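Local coordinates for isomaltose glucohydrolase (Kribbella flavida, PDB 5Z3E), which hydrolyses the alpha-1,6-glucosidic linkage of isomaltose from its non-reducing end, yielding beta-D-glucose and D-glucose inside the cell, at residues A47-H52 / G57-A62; I84-D89 / A392-L397. The protein carries 1 engineered substitution. One frame throughout, in Å; residues are numbered along the deposited sequence. Where two conformers were deposited one is given.

Interaction 1 (A47-H52 / G57-A62)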
loop_
_atom_site.group_PDB
_atom_site.type_symbol
_atom_site.label_atom_id
_atom_site.label_comp_id
_atom_site.label_asym_id
_atom_site.label_seq_id
_atom_site.Cartn_x
_atom_site.Cartn_y
_atom_site.Cartn_z
ATOM N N ALA A 47 -2.589 -13.545 -14.044
ATOM C CA ALA A 47 -1.545 -14.313 -14.678
ATOM C C ALA A 47 -0.184 -13.670 -14.518
ATOM O O ALA A 47 0.793 -14.364 -14.232
ATOM C CB ALA A 47 -1.870 -14.532 -16.162
ATOM N N VAL A 48 -0.080 -12.372 -14.699
ATOM C CA VAL A 48 1.219 -11.755 -14.668
ATOM C C VAL A 48 1.759 -11.692 -13.221
ATOM O O VAL A 48 2.955 -11.850 -13.000
ATOM C CB VAL A 48 1.207 -10.418 -15.436
ATOM C CG1 VAL A 48 0.479 -9.366 -14.640
ATOM C CG2 VAL A 48 2.592 -9.941 -15.763
ATOM N N ILE A 49 0.880 -11.522 -12.236
ATOM C CA ILE A 49 1.315 -11.544 -10.846
ATOM C C ILE A 49 1.830 -12.929 -10.476
ATOM O O ILE A 49 2.909 -13.092 -9.892
ATOM C CB ILE A 49 0.171 -11.102 -9.908
ATOM C CG1 ILE A 49 -0.106 -9.600 -10.042
ATOM C CG2 ILE A 49 0.495 -11.468 -8.471
ATOM C CD1 ILE A 49 -1.435 -9.160 -9.480
ATOM N N THR A 50 1.064 -13.954 -10.806
ATOM C CA THR A 50 1.439 -15.305 -10.386
ATOM C C THR A 50 2.612 -15.835 -11.175
ATOM O O THR A 50 3.423 -16.586 -10.629
ATOM C CB THR A 50 0.249 -16.270 -10.389
ATOM O OG1 THR A 50 -0.320 -16.347 -11.703
ATOM C CG2 THR A 50 -0.799 -15.868 -9.386
ATOM N N ARG A 51 2.764 -15.432 -12.436
ATOM C CA ARG A 51 3.920 -15.877 -13.191
ATOM C C ARG A 51 5.195 -15.308 -12.610
ATOM O O ARG A 51 6.225 -15.978 -12.602
ATOM C CB ARG A 51 3.790 -15.425 -14.645
ATOM C CG ARG A 51 4.925 -15.984 -15.448
ATOM C CD ARG A 51 5.923 -15.024 -15.979
ATOM N NE ARG A 51 5.312 -14.056 -16.908
ATOM C CZ ARG A 51 6.001 -13.228 -17.698
ATOM N NH1 ARG A 51 5.348 -12.275 -18.401
ATOM N NH2 ARG A 51 7.326 -13.367 -17.856
ATOM N N HIS A 52 5.155 -14.077 -12.123
ATOM C CA HIS A 52 6.352 -13.421 -11.616
ATOM C C HIS A 52 6.620 -13.651 -10.139
ATOM O O HIS A 52 7.690 -13.298 -9.645
ATOM C CB HIS A 52 6.317 -11.931 -11.936
ATOM C CG HIS A 52 6.558 -11.621 -13.357
ATOM N ND1 HIS A 52 7.780 -11.808 -13.938
ATOM C CD2 HIS A 52 5.712 -11.204 -14.307
ATOM C CE1 HIS A 52 7.679 -11.473 -15.206
ATOM N NE2 HIS A 52 6.444 -11.098 -15.455
ATOM N N GLY A 57 7.865 -17.351 -2.681
ATOM C CA GLY A 57 6.599 -16.753 -2.342
ATOM C C GLY A 57 6.512 -15.245 -2.498
ATOM O O GLY A 57 5.403 -14.704 -2.605
ATOM N N ALA A 58 7.651 -14.548 -2.506
ATOM C CA ALA A 58 7.589 -13.097 -2.592
ATOM C C ALA A 58 6.987 -12.662 -3.923
ATOM O O ALA A 58 7.226 -13.268 -4.968
ATOM C CB ALA A 58 9.001 -12.465 -2.500
ATOM N N TYR A 59 6.236 -11.567 -3.897
ATOM C CA TYR A 59 5.870 -10.869 -5.133
ATOM C C TYR A 59 6.939 -9.816 -5.408
ATOM O O TYR A 59 7.175 -8.959 -4.577
ATOM C CB TYR A 59 4.504 -10.192 -5.047
ATOM C CG TYR A 59 3.325 -11.124 -4.892
ATOM C CD1 TYR A 59 3.046 -12.115 -5.823
ATOM C CD2 TYR A 59 2.448 -10.988 -3.816
ATOM C CE1 TYR A 59 1.948 -12.934 -5.689
ATOM C CE2 TYR A 59 1.349 -11.793 -3.681
ATOM C CZ TYR A 59 1.091 -12.778 -4.607
ATOM O OH TYR A 59 -0.021 -13.555 -4.415
ATOM N N PRO A 60 7.568 -9.846 -6.595
ATOM C CA PRO A 60 8.482 -8.754 -6.938
ATOM C C PRO A 60 7.683 -7.491 -7.207
ATOM O O PRO A 60 6.537 -7.536 -7.597
ATOM C CB PRO A 60 9.136 -9.259 -8.213
ATOM C CG PRO A 60 8.061 -10.086 -8.868
ATOM C CD PRO A 60 7.393 -10.804 -7.712
ATOM N N ALA A 61 8.320 -6.350 -7.049
ATOM C CA ALA A 61 7.638 -5.104 -7.385
ATOM C C ALA A 61 7.538 -4.925 -8.892
ATOM O O ALA A 61 6.481 -4.495 -9.407
ATOM C CB ALA A 61 8.360 -3.913 -6.770
ATOM N N ALA A 62 8.638 -5.163 -9.570
ATOM C CA ALA A 62 8.752 -4.755 -10.977
ATOM C C ALA A 62 9.878 -5.575 -11.583
ATOM O O ALA A 62 11.044 -5.159 -11.564
ATOM C CB ALA A 62 9.077 -3.286 -11.062
#
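The last turns of helix 32-52 and the extended chain that follows it fold back on each other, and Ile49 with Tyr59 and His52 with Pro60 carry the packing of the helix end against the following loop. Ile49 sends its CG2 methyl obliquely against the CD1-CE1 bond of the Tyr59 ring, 3.5 Å from CE1 and 3.7 Å from CD1. The methyl is the branch that reaches the ring because it lies anti to the backbone N of Ile49, while CG1 takes the place beside that N (chi1 -71°). A branched apolar residue suits the site: CG2 also lies against Ile84, and the side chain as a whole is enclosed by helices 74-87 and 382-394. Pro60 meets the helix end differently: its CD lies 3.2 Å from the carbonyl O of His52, and its CG is 4.0 Å from His52 CB. Proline carries its ring on its own backbone N, a compact apolar surface that packs against the helix end; the carbonyl gets no N-H from it. The His52 imidazole turns from the loop, with Arg51 CD over one face. Tyr59 is gripped at its far end too, where OH is hydrogen-bonded to Ser92 OG. Replacing Tyr59 by an alanine would probably open a gap beside Ile49 CG2 and leave Ser92 without its phenolic partner. Around the pair, Thr80 and Ile84 of helix 74-87 touch both Ile49 and Tyr59, Phe96 of helix 90-105 meets the tyrosine ring, and Leu382 of helix 382-394 packs against both Ile49 and Pro60.

Interaction 2 (I84-D89 / A392-L397)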
loop_
_atom_site.group_PDB
_atom_site.type_symbol
_atom_site.label_atom_id
_atom_site.label_comp_id
_atom_site.label_asym_id
_atom_site.label_seq_id
_atom_site.Cartn_x
_atom_site.Cartn_y
_atom_site.Cartn_z
ATOM N N ILE A 84 -5.009 -10.677 -5.342
ATOM C CA ILE A 84 -4.972 -12.092 -5.658
ATOM C C ILE A 84 -5.943 -12.885 -4.780
ATOM O O ILE A 84 -6.607 -13.818 -5.245
ATOM C CB ILE A 84 -3.523 -12.613 -5.538
ATOM C CG1 ILE A 84 -2.627 -12.010 -6.628
ATOM C CG2 ILE A 84 -3.451 -14.133 -5.525
ATOM C CD1 ILE A 84 -2.988 -12.426 -8.061
ATOM N N SER A 85 -6.024 -12.524 -3.503
ATOM C CA SER A 85 -6.941 -13.172 -2.581
ATOM C C SER A 85 -8.393 -12.947 -2.992
ATOM O O SER A 85 -9.207 -13.877 -2.996
ATOM C CB SER A 85 -6.698 -12.646 -1.164
ATOM O OG SER A 85 -7.612 -13.221 -0.255
ATOM N N ARG A 86 -8.724 -11.721 -3.389
ATOM C CA ARG A 86 -10.062 -11.424 -3.917
ATOM C C ARG A 86 -10.356 -12.193 -5.177
ATOM O O ARG A 86 -11.475 -12.662 -5.385
ATOM C CB ARG A 86 -10.199 -9.924 -4.165
ATOM C CG ARG A 86 -10.371 -9.096 -2.909
ATOM C CD ARG A 86 -10.247 -7.628 -3.205
ATOM N NE ARG A 86 -10.587 -6.737 -2.105
ATOM C CZ ARG A 86 -11.647 -5.943 -2.037
ATOM N NH1 ARG A 86 -12.586 -5.977 -2.959
ATOM N NH2 ARG A 86 -11.757 -5.088 -1.035
ATOM N N TYR A 87 -9.358 -12.338 -6.048
ATOM C CA TYR A 87 -9.509 -13.097 -7.277
ATOM C C TYR A 87 -9.782 -14.553 -6.985
ATOM O O TYR A 87 -10.408 -15.232 -7.804
ATOM C CB TYR A 87 -8.246 -12.952 -8.133
ATOM C CG TYR A 87 -8.369 -13.454 -9.537
ATOM C CD1 TYR A 87 -8.836 -12.614 -10.533
ATOM C CD2 TYR A 87 -7.998 -14.728 -9.891
ATOM C CE1 TYR A 87 -8.937 -13.037 -11.838
ATOM C CE2 TYR A 87 -8.117 -15.167 -11.236
ATOM C CZ TYR A 87 -8.585 -14.304 -12.176
ATOM O OH TYR A 87 -8.711 -14.709 -13.516
ATOM N N GLY A 88 -9.319 -15.058 -5.848
ATOM C CA GLY A 88 -9.604 -16.406 -5.395
ATOM C C GLY A 88 -8.428 -17.351 -5.432
ATOM O O GLY A 88 -8.608 -18.544 -5.189
ATOM N N ASP A 89 -7.225 -16.846 -5.712
ATOM C CA ASP A 89 -6.048 -17.712 -5.773
ATOM C C ASP A 89 -5.442 -17.819 -4.363
ATOM O O ASP A 89 -4.514 -17.114 -3.976
ATOM C CB ASP A 89 -5.048 -17.238 -6.808
ATOM C CG ASP A 89 -3.954 -18.228 -7.082
ATOM O OD1 ASP A 89 -3.684 -19.107 -6.243
ATOM O OD2 ASP A 89 -3.339 -18.120 -8.177
ATOM N N ALA A 392 -11.712 -3.808 -9.577
ATOM C CA ALA A 392 -12.603 -4.641 -10.391
ATOM C C ALA A 392 -13.503 -5.473 -9.482
ATOM O O ALA A 392 -14.693 -5.595 -9.724
ATOM C CB ALA A 392 -11.818 -5.511 -11.328
ATOM N N ASP A 393 -12.927 -6.060 -8.424
ATOM C CA ASP A 393 -13.718 -6.853 -7.510
ATOM C C ASP A 393 -14.749 -6.000 -6.767
ATOM O O ASP A 393 -15.893 -6.426 -6.583
ATOM C CB ASP A 393 -12.786 -7.539 -6.497
ATOM C CG ASP A 393 -13.521 -8.480 -5.613
ATOM O OD1 ASP A 393 -14.285 -9.329 -6.147
ATOM O OD2 ASP A 393 -13.321 -8.386 -4.391
ATOM N N GLU A 394 -14.356 -4.818 -6.331
ATOM C CA GLU A 394 -15.304 -3.913 -5.662
ATOM C C GLU A 394 -16.509 -3.613 -6.559
ATOM O O GLU A 394 -17.613 -3.388 -6.052
ATOM C CB GLU A 394 -14.596 -2.625 -5.305
ATOM C CG GLU A 394 -13.764 -2.707 -4.141
ATOM C CD GLU A 394 -14.589 -2.861 -2.838
ATOM O OE1 GLU A 394 -15.277 -1.935 -2.413
ATOM O OE2 GLU A 394 -14.461 -3.921 -2.291
ATOM N N LEU A 395 -16.273 -3.568 -7.858
ATOM C CA LEU A 395 -17.323 -3.254 -8.827
ATOM C C LEU A 395 -17.984 -4.506 -9.349
ATOM O O LEU A 395 -18.824 -4.404 -10.260
ATOM C CB LEU A 395 -16.710 -2.406 -9.947
ATOM C CG LEU A 395 -16.352 -0.971 -9.490
ATOM C CD1 LEU A 395 -15.461 -0.302 -10.524
ATOM C CD2 LEU A 395 -17.605 -0.158 -9.216
ATOM N N GLY A 396 -17.699 -5.688 -8.782
ATOM C CA GLY A 396 -18.408 -6.917 -9.082
ATOM C C GLY A 396 -18.003 -7.527 -10.385
ATOM O O GLY A 396 -18.783 -8.345 -10.928
ATOM N N LEU A 397 -16.811 -7.228 -10.870
ATOM C CA LEU A 397 -16.388 -7.555 -12.183
ATOM C C LEU A 397 -15.425 -8.655 -12.302
ATOM O O LEU A 397 -15.014 -8.947 -13.434
ATOM C CB LEU A 397 -15.816 -6.363 -12.897
ATOM C CG LEU A 397 -16.686 -5.115 -12.896
ATOM C CD1 LEU A 397 -15.942 -3.983 -13.546
ATOM C CD2 LEU A 397 -18.013 -5.365 -13.605
#
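Arg86 stretches from helix 74-87 to two acidic side chains, Asp393 and Glu394, at the end of helix 382-394, and presents the edge of its guanidinium to both. Its chain is extended from CG to NE (chi2 170°), giving the length needed to bring the charged group to Glu394. There NH1 and NH2 converge end-on upon a single oxygen, OE2, at 2.9 Å and 3.2 Å respectively. That oxygen lies almost in the guanidinium plane, but the carboxylate is turned steeply, the two planes standing 70° apart. Accordingly NH1 uses the anti lone pair of OE2, whereas NH2 comes from above the carboxylate plane; the NH1 bond is the straighter of the two.

The plane of the Asp393 carboxylate stands nearly perpendicular to that of the guanidinium. Its OD2 receives NH1 at 2.9 Å on the anti side, through a bond more bent than that from NH1 to Glu394, and also lies 3.4 Å from Arg86 CG, alongside the aliphatic chain. The short aspartate thus meets the arginine near its stem as well as its head, while the longer glutamate, bent at chi2, curls back to reach the tip. NH1 is therefore shared by two carboxylates, and NE has a salt bridge to Glu82 on its own helix. Three acidic groups around one guanidinium would be expected to favour its positive charge.

Both helices end in Schellman motifs, with Gly88 and Gly396 as the C-prime residues whose positive phi suits glycine. This surface salt-bridge network ties together the C-terminal ends of two helices in the (alpha/alpha)6-barrel fold of glycoside hydrolase family 15.

In the fold
Interaction 1 closes before interaction 2 opens along the chain, and their centres lie about 17 Å apart. The first is local, joining helix 32-52 to the loop after it; the second spans some 300 residues, bringing helix 74-87 against helix 382-394 near the C-terminus. They nevertheless touch: Ile49 CG2 lies 3.6 Å from Ile84 CD1, and Thr50 CG2 lies 3.6 Å from Asp89 OD2. Helices 74-87 and 382-394 also supply side chains to the surroundings of interaction 1, which is buried, whereas interaction 2 is at the surface. Interaction 2 ties an early helix to the last one, and interaction 1 packs against the same two helices, away from the catalytic residues.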